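Local coordinates for viral structural protein 4 (Bombyx mori cytoplasmic polyhedrosis virus, PDB 6TZ0) that binds GTP and probably supports transcription of the double-stranded RNA genome as a partner of the viral RNA-dependent RNA polymerase, at residues B[330-335]-B[364-369]; B[334-339]-B[551-556]; B[424-429]-B[523-528]. All coordinates share one frame; numbering follows the deposited sequence.

Contact 1. Residues B[330-335]-B[364-369]; sequences AVLSKF and STYAEQ
The phenol oxygen of Tyr-366 is the one atom of 364-369 that reaches 330-335. It meets two hydrophobic side chains there. On Phe-335 the nearest ring atoms are CD2, 4.1 Å from Tyr-366 OH, and CE2, almost as close. Leu-332 adds one methyl, and its CD2 lies 4.3 Å from Tyr-366 OH. No polar bond joins the segments, so both are van der Waals contacts with a hydroxyl.

The two helices stand well apart. The CA atoms of Leu-332 and Tyr-366 are separated by 12.1 Å, and only long side chains can span the gap. Tyr-366 does so by holding CG anti to the backbone N (chi1 -180°), which sends the ring straight out from its helix toward 330-335. Phe-335 has a similar first torsion (chi1 172°) and comes the other way. The two aromatic side chains therefore slide past each other in opposite directions instead of meeting end on. The phenol oxygen approaches the Phe-335 ring obliquely.

Met-550 of helix 547-556 touches both Leu-332 and Tyr-366, and Ile-486 of strand 484-489 lies against Tyr-366. Ala-330 and Ser-333 pack on Phe-467 and Lys-471 of the polymerase chain.

All three touching residues are buried. Helix 359-374 begins within the nucleotide-binding loop, where Lys-359 and Thr-360 bind GTP in another structure of this protein. The Tyr-366 side chain is about 10 Å from that of Lys-359. The contact thus ties the helix that follows a Walker A-like P-loop to helix 326-340, beside the parallel sheet of what appears to be a P-loop nucleotide-binding domain.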
loop_
_atom_site.group_PDB
_atom_site.type_symbol
_atom_site.label_atom_id
_atom_site.label_comp_id
_atom_site.label_asym_id
_atom_site.label_seq_id
_atom_site.Cartn_x
_atom_site.Cartn_y
_atom_site.Cartn_z
ATOM N N ALA B 330 -24.943 12.217 -3.086
ATOM C CA ALA B 330 -23.690 12.201 -2.342
ATOM C C ALA B 330 -22.594 12.978 -3.063
ATOM O O ALA B 330 -21.924 13.826 -2.464
ATOM C CB ALA B 330 -23.257 10.761 -2.110
ATOM N N VAL B 331 -22.411 12.715 -4.359
ATOM C CA VAL B 331 -21.360 13.400 -5.110
ATOM C C VAL B 331 -21.715 14.874 -5.313
ATOM O O VAL B 331 -20.850 15.760 -5.226
ATOM C CB VAL B 331 -21.112 12.661 -6.438
ATOM C CG1 VAL B 331 -20.077 13.372 -7.273
ATOM C CG2 VAL B 331 -20.657 11.246 -6.163
ATOM N N LEU B 332 -23.001 15.170 -5.509
ATOM C CA LEU B 332 -23.418 16.560 -5.657
ATOM C C LEU B 332 -23.290 17.339 -4.349
ATOM O O LEU B 332 -22.914 18.516 -4.359
ATOM C CB LEU B 332 -24.847 16.612 -6.176
ATOM C CG LEU B 332 -25.053 16.147 -7.612
ATOM C CD1 LEU B 332 -26.523 16.022 -7.880
ATOM C CD2 LEU B 332 -24.404 17.108 -8.581
ATOM N N SER B 333 -23.564 16.703 -3.210
ATOM C CA SER B 333 -23.373 17.385 -1.937
ATOM C C SER B 333 -21.900 17.515 -1.585
ATOM O O SER B 333 -21.523 18.432 -0.851
ATOM C CB SER B 333 -24.115 16.649 -0.828
ATOM O OG SER B 333 -23.500 15.407 -0.565
ATOM N N LYS B 334 -21.058 16.611 -2.089
ATOM C CA LYS B 334 -19.613 16.789 -1.985
ATOM C C LYS B 334 -19.169 18.044 -2.729
ATOM O O LYS B 334 -18.362 18.838 -2.218
ATOM C CB LYS B 334 -18.919 15.545 -2.535
ATOM C CG LYS B 334 -17.438 15.447 -2.297
ATOM C CD LYS B 334 -16.927 14.125 -2.827
ATOM C CE LYS B 334 -15.451 13.963 -2.571
ATOM N NZ LYS B 334 -14.946 12.690 -3.149
ATOM N N PHE B 335 -19.738 18.269 -3.916
ATOM C CA PHE B 335 -19.470 19.510 -4.639
ATOM C C PHE B 335 -20.002 20.735 -3.903
ATOM O O PHE B 335 -19.349 21.781 -3.891
ATOM C CB PHE B 335 -20.059 19.456 -6.043
ATOM C CG PHE B 335 -19.981 20.764 -6.776
ATOM C CD1 PHE B 335 -18.759 21.303 -7.124
ATOM C CD2 PHE B 335 -21.133 21.439 -7.140
ATOM C CE1 PHE B 335 -18.690 22.501 -7.798
ATOM C CE2 PHE B 335 -21.065 22.631 -7.819
ATOM C CZ PHE B 335 -19.843 23.155 -8.152
ATOM N N SER B 364 -26.889 25.949 -17.636
ATOM C CA SER B 364 -27.008 27.394 -17.462
ATOM C C SER B 364 -27.979 27.740 -16.335
ATOM O O SER B 364 -27.674 28.569 -15.466
ATOM C CB SER B 364 -27.453 28.035 -18.771
ATOM O OG SER B 364 -28.766 27.631 -19.101
ATOM N N THR B 365 -29.146 27.095 -16.322
ATOM C CA THR B 365 -30.118 27.307 -15.254
ATOM C C THR B 365 -29.595 26.783 -13.922
ATOM O O THR B 365 -29.850 27.381 -12.869
ATOM C CB THR B 365 -31.435 26.628 -15.634
ATOM O OG1 THR B 365 -31.873 27.129 -16.900
ATOM C CG2 THR B 365 -32.523 26.898 -14.610
ATOM N N TYR B 366 -28.843 25.681 -13.957
ATOM C CA TYR B 366 -28.213 25.155 -12.752
ATOM C C TYR B 366 -27.211 26.146 -12.170
ATOM O O TYR B 366 -27.167 26.351 -10.951
ATOM C CB TYR B 366 -27.527 23.824 -13.064
ATOM C CG TYR B 366 -26.843 23.173 -11.884
ATOM C CD1 TYR B 366 -27.563 22.452 -10.947
ATOM C CD2 TYR B 366 -25.471 23.273 -11.713
ATOM C CE1 TYR B 366 -26.934 21.856 -9.875
ATOM C CE2 TYR B 366 -24.841 22.693 -10.640
ATOM C CZ TYR B 366 -25.575 21.991 -9.721
ATOM O OH TYR B 366 -24.941 21.404 -8.655
ATOM N N ALA B 367 -26.419 26.791 -13.033
ATOM C CA ALA B 367 -25.453 27.779 -12.570
ATOM C C ALA B 367 -26.145 29.014 -12.006
ATOM O O ALA B 367 -25.691 29.578 -11.000
ATOM C CB ALA B 367 -24.516 28.159 -13.711
ATOM N N GLU B 368 -27.260 29.427 -12.621
ATOM C CA GLU B 368 -28.031 30.550 -12.089
ATOM C C GLU B 368 -28.611 30.238 -10.714
ATOM O O GLU B 368 -28.537 31.066 -9.797
ATOM C CB GLU B 368 -29.153 30.919 -13.051
ATOM C CG GLU B 368 -28.685 31.505 -14.356
ATOM C CD GLU B 368 -29.832 31.738 -15.309
ATOM O OE1 GLU B 368 -30.962 31.319 -14.983
ATOM O OE2 GLU B 368 -29.609 32.330 -16.386
ATOM N N GLN B 369 -29.182 29.041 -10.550
ATOM C CA GLN B 369 -29.770 28.667 -9.267
ATOM C C GLN B 369 -28.713 28.490 -8.193
ATOM O O GLN B 369 -28.973 28.774 -7.021
ATOM C CB GLN B 369 -30.587 27.384 -9.403
ATOM C CG GLN B 369 -31.807 27.523 -10.273
ATOM C CD GLN B 369 -32.809 28.485 -9.698
ATOM O OE1 GLN B 369 -33.047 28.502 -8.491
ATOM N NE2 GLN B 369 -33.399 29.307 -10.556
#

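Contact 2. Residues B[334-339]-B[551-556]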
loop_
_atom_site.group_PDB
_atom_site.type_symbol
_atom_site.label_atom_id
_atom_site.label_comp_id
_atom_site.label_asym_id
_atom_site.label_seq_id
_atom_site.Cartn_x
_atom_site.Cartn_y
_atom_site.Cartn_z
ATOM N N LYS B 334 -21.058 16.611 -2.089
ATOM C CA LYS B 334 -19.613 16.789 -1.985
ATOM C C LYS B 334 -19.169 18.044 -2.729
ATOM O O LYS B 334 -18.362 18.838 -2.218
ATOM C CB LYS B 334 -18.919 15.545 -2.535
ATOM C CG LYS B 334 -17.438 15.447 -2.297
ATOM C CD LYS B 334 -16.927 14.125 -2.827
ATOM C CE LYS B 334 -15.451 13.963 -2.571
ATOM N NZ LYS B 334 -14.946 12.690 -3.149
ATOM N N PHE B 335 -19.738 18.269 -3.916
ATOM C CA PHE B 335 -19.470 19.510 -4.639
ATOM C C PHE B 335 -20.002 20.735 -3.903
ATOM O O PHE B 335 -19.349 21.781 -3.891
ATOM C CB PHE B 335 -20.059 19.456 -6.043
ATOM C CG PHE B 335 -19.981 20.764 -6.776
ATOM C CD1 PHE B 335 -18.759 21.303 -7.124
ATOM C CD2 PHE B 335 -21.133 21.439 -7.140
ATOM C CE1 PHE B 335 -18.690 22.501 -7.798
ATOM C CE2 PHE B 335 -21.065 22.631 -7.819
ATOM C CZ PHE B 335 -19.843 23.155 -8.152
ATOM N N LEU B 336 -21.176 20.632 -3.281
ATOM C CA LEU B 336 -21.719 21.794 -2.578
ATOM C C LEU B 336 -20.933 22.114 -1.313
ATOM O O LEU B 336 -20.812 23.289 -0.940
ATOM C CB LEU B 336 -23.188 21.581 -2.245
ATOM C CG LEU B 336 -24.105 21.515 -3.459
ATOM C CD1 LEU B 336 -25.536 21.333 -3.021
ATOM C CD2 LEU B 336 -23.941 22.753 -4.308
ATOM N N GLU B 337 -20.394 21.088 -0.653
ATOM C CA GLU B 337 -19.464 21.301 0.450
ATOM C C GLU B 337 -18.197 21.999 -0.024
ATOM O O GLU B 337 -17.650 22.851 0.685
ATOM C CB GLU B 337 -19.135 19.961 1.110
ATOM C CG GLU B 337 -18.092 20.020 2.215
ATOM C CD GLU B 337 -18.531 20.836 3.414
ATOM O OE1 GLU B 337 -19.743 20.870 3.711
ATOM O OE2 GLU B 337 -17.662 21.472 4.047
ATOM N N ALA B 338 -17.721 21.665 -1.226
ATOM C CA ALA B 338 -16.577 22.401 -1.766
ATOM C C ALA B 338 -16.936 23.837 -2.142
ATOM O O ALA B 338 -16.083 24.724 -2.068
ATOM C CB ALA B 338 -16.000 21.667 -2.975
ATOM N N VAL B 339 -18.181 24.079 -2.555
ATOM C CA VAL B 339 -18.624 25.432 -2.890
ATOM C C VAL B 339 -18.692 26.305 -1.644
ATOM O O VAL B 339 -18.267 27.466 -1.659
ATOM C CB VAL B 339 -19.977 25.373 -3.627
ATOM C CG1 VAL B 339 -20.615 26.740 -3.740
ATOM C CG2 VAL B 339 -19.777 24.841 -5.005
ATOM N N LEU B 551 -31.200 19.467 -9.316
ATOM C CA LEU B 551 -31.972 20.531 -8.685
ATOM C C LEU B 551 -32.311 20.195 -7.234
ATOM O O LEU B 551 -32.303 21.080 -6.361
ATOM C CB LEU B 551 -33.239 20.809 -9.488
ATOM C CG LEU B 551 -32.976 21.352 -10.888
ATOM C CD1 LEU B 551 -34.268 21.546 -11.654
ATOM C CD2 LEU B 551 -32.187 22.646 -10.817
ATOM N N GLU B 552 -32.598 18.921 -6.962
ATOM C CA GLU B 552 -32.913 18.482 -5.610
ATOM C C GLU B 552 -31.707 18.608 -4.692
ATOM O O GLU B 552 -31.868 18.831 -3.488
ATOM C CB GLU B 552 -33.417 17.040 -5.659
ATOM C CG GLU B 552 -33.961 16.490 -4.356
ATOM C CD GLU B 552 -35.252 17.163 -3.931
ATOM O OE1 GLU B 552 -35.994 17.644 -4.814
ATOM O OE2 GLU B 552 -35.526 17.214 -2.713
ATOM N N SER B 553 -30.502 18.495 -5.255
ATOM C CA SER B 553 -29.282 18.715 -4.490
ATOM C C SER B 553 -29.188 20.142 -3.966
ATOM O O SER B 553 -28.783 20.359 -2.819
ATOM C CB SER B 553 -28.070 18.395 -5.357
ATOM O OG SER B 553 -26.875 18.698 -4.673
ATOM N N ILE B 554 -29.551 21.130 -4.788
ATOM C CA ILE B 554 -29.530 22.515 -4.332
ATOM C C ILE B 554 -30.648 22.761 -3.328
ATOM O O ILE B 554 -30.453 23.458 -2.325
ATOM C CB ILE B 554 -29.613 23.478 -5.532
ATOM C CG1 ILE B 554 -28.379 23.359 -6.414
ATOM C CG2 ILE B 554 -29.762 24.926 -5.097
ATOM C CD1 ILE B 554 -28.513 24.151 -7.676
ATOM N N ARG B 555 -31.822 22.162 -3.553
ATOM C CA ARG B 555 -32.928 22.391 -2.623
ATOM C C ARG B 555 -32.712 21.734 -1.263
ATOM O O ARG B 555 -33.240 22.222 -0.261
ATOM C CB ARG B 555 -34.248 21.919 -3.219
ATOM C CG ARG B 555 -34.759 22.801 -4.326
ATOM C CD ARG B 555 -36.107 22.329 -4.826
ATOM N NE ARG B 555 -37.154 22.485 -3.820
ATOM C CZ ARG B 555 -37.763 21.475 -3.205
ATOM N NH1 ARG B 555 -37.431 20.223 -3.489
ATOM N NH2 ARG B 555 -38.705 21.714 -2.306
ATOM N N ARG B 556 -31.950 20.647 -1.190
ATOM C CA ARG B 556 -31.790 19.975 0.094
ATOM C C ARG B 556 -30.626 20.494 0.923
ATOM O O ARG B 556 -30.556 20.194 2.117
ATOM C CB ARG B 556 -31.619 18.468 -0.103
ATOM C CG ARG B 556 -32.878 17.781 -0.553
ATOM C CD ARG B 556 -32.705 16.287 -0.573
ATOM N NE ARG B 556 -33.920 15.627 -1.030
ATOM C CZ ARG B 556 -34.071 14.314 -1.108
ATOM N NH1 ARG B 556 -33.086 13.512 -0.738
ATOM N NH2 ARG B 556 -35.214 13.804 -1.538
#
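Helix 326-340 and helix 547-556 come closest in these segments at Leu-336 and Ile-554, whose CA atoms are 8.0 Å apart. Leu-336 carries the contact from its side. Its CG sits beside the backbone N and anti to the carbonyl carbon (chi1 -67°), and the chain then runs on extended to CD1. This methyl ends over the backbone of the other helix. It lies 3.4 Å from Ser-553 OG and equally near the carbonyl oxygen of Ser-553. The CA of Ile-554 is a little farther from Leu-336 CD1, at 4.4 Å.

Ser-553 directs its CB toward the Leu-336 helix. The side chain of Ile-554 touches Tyr-366 of helix 359-374, and toward Leu-336 it is mainly its backbone that is near. Leu-370 of helix 359-374 and Trp-557 also pack on Leu-336.

The charged residues of 551-556 lie apart from this contact. Glu-552 forms a salt-bridge network with Arg-555 and Arg-556 of the same segment. Arg-556 NE donates to Glu-552 OE2 at 2.8 Å; the oxygen accepts on its anti lone pair and lies 21° out of the guanidinium plane. Arg-555 NH1 makes a weak bond to Glu-552 OE1.

The chemistry is that of a single leucine methyl laid against a serine and its peptide. The two helices are joined here by shape and burial, while the ion pairs stay within 551-556 and do not bridge to 334-339.

Contact 3. Residues B[424-429]-B[523-528]; sequences ELLISH and GGVVQL
Leu-426 is the tight part of this contact, and the end of 424-429 is the loose part. The buried Leu-426 points at helix 524-537 and sets CD1 against two neighbouring valines. Leu-426 CD1 is 3.8 Å from Val-526 CG2 and 4.1 Å from Val-525 CG1. The same methyl also rests near the Val-526 CA, so it sits over backbone as well as side chain. With chi1 at -72°, CG of Leu-426 lies beside its own backbone N, and the side chain crosses that of Val-526 at a slant. Met-448 and Ile-431 touch Leu-426 as well, and Tyr-437 and Val-434 pack on Val-525.

The end of 424-429 is different. Ser-428 and His-429 are exposed and turn back on Leu-425, where both donate to its carbonyl oxygen. His-429 ND1 reaches Leu-425 O at 3.1 Å, nearly in line with the C=O and with the acceptor in the plane of the imidazole ring. Ser-428 OG comes to Leu-425 O from above the carbonyl plane, at 2.6 Å.

Gly-523, at the N-cap of helix 524-537, has a positive phi and follows Arg-520, Gln-521 and Arg-522, which bind GTP in another structure of this protein. The Val-526 side chain lies about 7 Å from that of Lys-355, another residue of that site.

Chemically, the two sides do separate work. Leucine and valine methyls join the helices by apolar packing, whereas two side-chain donors satisfy the Leu-425 carbonyl, independently of the other segment.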
loop_
_atom_site.group_PDB
_atom_site.type_symbol
_atom_site.label_atom_id
_atom_site.label_comp_id
_atom_site.label_asym_id
_atom_site.label_seq_id
_atom_site.Cartn_x
_atom_site.Cartn_y
_atom_site.Cartn_z
ATOM N N GLU B 424 -13.119 17.439 -42.543
ATOM C CA GLU B 424 -12.097 17.095 -43.529
ATOM C C GLU B 424 -11.876 15.590 -43.599
ATOM O O GLU B 424 -11.658 15.034 -44.684
ATOM C CB GLU B 424 -10.788 17.804 -43.197
ATOM C CG GLU B 424 -10.842 19.303 -43.362
ATOM C CD GLU B 424 -9.545 19.972 -42.967
ATOM O OE1 GLU B 424 -8.639 19.266 -42.476
ATOM O OE2 GLU B 424 -9.433 21.204 -43.138
ATOM N N LEU B 425 -11.956 14.919 -42.449
ATOM C CA LEU B 425 -11.803 13.471 -42.405
ATOM C C LEU B 425 -12.959 12.765 -43.104
ATOM O O LEU B 425 -12.771 11.709 -43.713
ATOM C CB LEU B 425 -11.697 13.030 -40.950
ATOM C CG LEU B 425 -11.307 11.593 -40.666
ATOM C CD1 LEU B 425 -9.910 11.385 -41.190
ATOM C CD2 LEU B 425 -11.368 11.332 -39.179
ATOM N N LEU B 426 -14.164 13.332 -43.025
ATOM C CA LEU B 426 -15.308 12.743 -43.718
ATOM C C LEU B 426 -15.246 12.998 -45.216
ATOM O O LEU B 426 -15.652 12.139 -46.006
ATOM C CB LEU B 426 -16.616 13.284 -43.144
ATOM C CG LEU B 426 -17.033 12.809 -41.757
ATOM C CD1 LEU B 426 -18.193 13.630 -41.243
ATOM C CD2 LEU B 426 -17.414 11.355 -41.799
ATOM N N ILE B 427 -14.769 14.178 -45.626
ATOM C CA ILE B 427 -14.592 14.460 -47.050
ATOM C C ILE B 427 -13.536 13.538 -47.659
ATOM O O ILE B 427 -13.683 13.074 -48.797
ATOM C CB ILE B 427 -14.263 15.953 -47.257
ATOM C CG1 ILE B 427 -15.480 16.816 -46.922
ATOM C CG2 ILE B 427 -13.816 16.266 -48.678
ATOM C CD1 ILE B 427 -16.677 16.546 -47.809
ATOM N N SER B 428 -12.497 13.194 -46.888
ATOM C CA SER B 428 -11.448 12.313 -47.400
ATOM C C SER B 428 -11.925 10.884 -47.662
ATOM O O SER B 428 -11.239 10.143 -48.373
ATOM C CB SER B 428 -10.267 12.281 -46.433
ATOM O OG SER B 428 -10.615 11.638 -45.222
ATOM N N HIS B 429 -13.061 10.472 -47.102
ATOM C CA HIS B 429 -13.660 9.180 -47.405
ATOM C C HIS B 429 -14.890 9.295 -48.292
ATOM O O HIS B 429 -15.620 8.313 -48.450
ATOM C CB HIS B 429 -14.032 8.445 -46.120
ATOM C CG HIS B 429 -12.856 7.987 -45.320
ATOM N ND1 HIS B 429 -12.283 8.755 -44.331
ATOM C CD2 HIS B 429 -12.146 6.837 -45.360
ATOM C CE1 HIS B 429 -11.270 8.099 -43.797
ATOM N NE2 HIS B 429 -11.166 6.931 -44.403
ATOM N N GLY B 523 -24.183 20.962 -40.808
ATOM C CA GLY B 523 -23.298 19.816 -40.802
ATOM C C GLY B 523 -23.711 18.733 -39.833
ATOM O O GLY B 523 -22.968 18.421 -38.900
ATOM N N GLY B 524 -24.893 18.148 -40.044
ATOM C CA GLY B 524 -25.380 17.098 -39.167
ATOM C C GLY B 524 -24.625 15.793 -39.285
ATOM O O GLY B 524 -24.680 14.973 -38.363
ATOM N N VAL B 525 -23.918 15.586 -40.397
ATOM C CA VAL B 525 -23.111 14.384 -40.563
ATOM C C VAL B 525 -21.926 14.418 -39.615
ATOM O O VAL B 525 -21.596 13.422 -38.962
ATOM C CB VAL B 525 -22.635 14.262 -42.018
ATOM C CG1 VAL B 525 -22.042 12.892 -42.271
ATOM C CG2 VAL B 525 -23.746 14.606 -42.959
ATOM N N VAL B 526 -21.269 15.576 -39.538
ATOM C CA VAL B 526 -20.145 15.775 -38.636
ATOM C C VAL B 526 -20.606 15.664 -37.193
ATOM O O VAL B 526 -19.906 15.107 -36.342
ATOM C CB VAL B 526 -19.501 17.140 -38.928
ATOM C CG1 VAL B 526 -18.278 17.371 -38.058
ATOM C CG2 VAL B 526 -19.167 17.256 -40.396
ATOM N N GLN B 527 -21.814 16.151 -36.911
ATOM C CA GLN B 527 -22.368 16.090 -35.566
ATOM C C GLN B 527 -22.663 14.657 -35.146
ATOM O O GLN B 527 -22.348 14.259 -34.019
ATOM C CB GLN B 527 -23.627 16.945 -35.503
ATOM C CG GLN B 527 -23.366 18.417 -35.666
ATOM C CD GLN B 527 -22.618 18.993 -34.497
ATOM O OE1 GLN B 527 -22.922 18.690 -33.350
ATOM N NE2 GLN B 527 -21.620 19.814 -34.779
ATOM N N LEU B 528 -23.239 13.861 -36.049
ATOM C CA LEU B 528 -23.501 12.458 -35.745
ATOM C C LEU B 528 -22.206 11.661 -35.624
ATOM O O LEU B 528 -22.090 10.775 -34.763
ATOM C CB LEU B 528 -24.405 11.865 -36.817
ATOM C CG LEU B 528 -24.871 10.430 -36.611
ATOM C CD1 LEU B 528 -25.681 10.313 -35.341
ATOM C CD2 LEU B 528 -25.689 10.008 -37.795
#

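In the fold
Contacts 1 and 2 form one continuous patch, with centres 5 Å apart. Both use helix 326-340 and share Lys-334 and Phe-335. They also touch directly: Leu-332 CB is 3.3 Å from Ser-553 OG, and Tyr-366 CE1 is 3.5 Å from Ile-554 CD1. Helices 326-340, 359-374 and 547-556 thus pack as a trio. Contact 3 is remote, its centre about 35 Å from that of contact 1 and about 40 Å from that of contact 2. Contacts 1 and 3 each lie near GTP-binding residues, though their nearest atoms are about 18 Å apart. Contact 1 involves the helix that starts at Lys-359, and contact 3 lies near Lys-355 and Arg-520. Contact 2 is away from these sites.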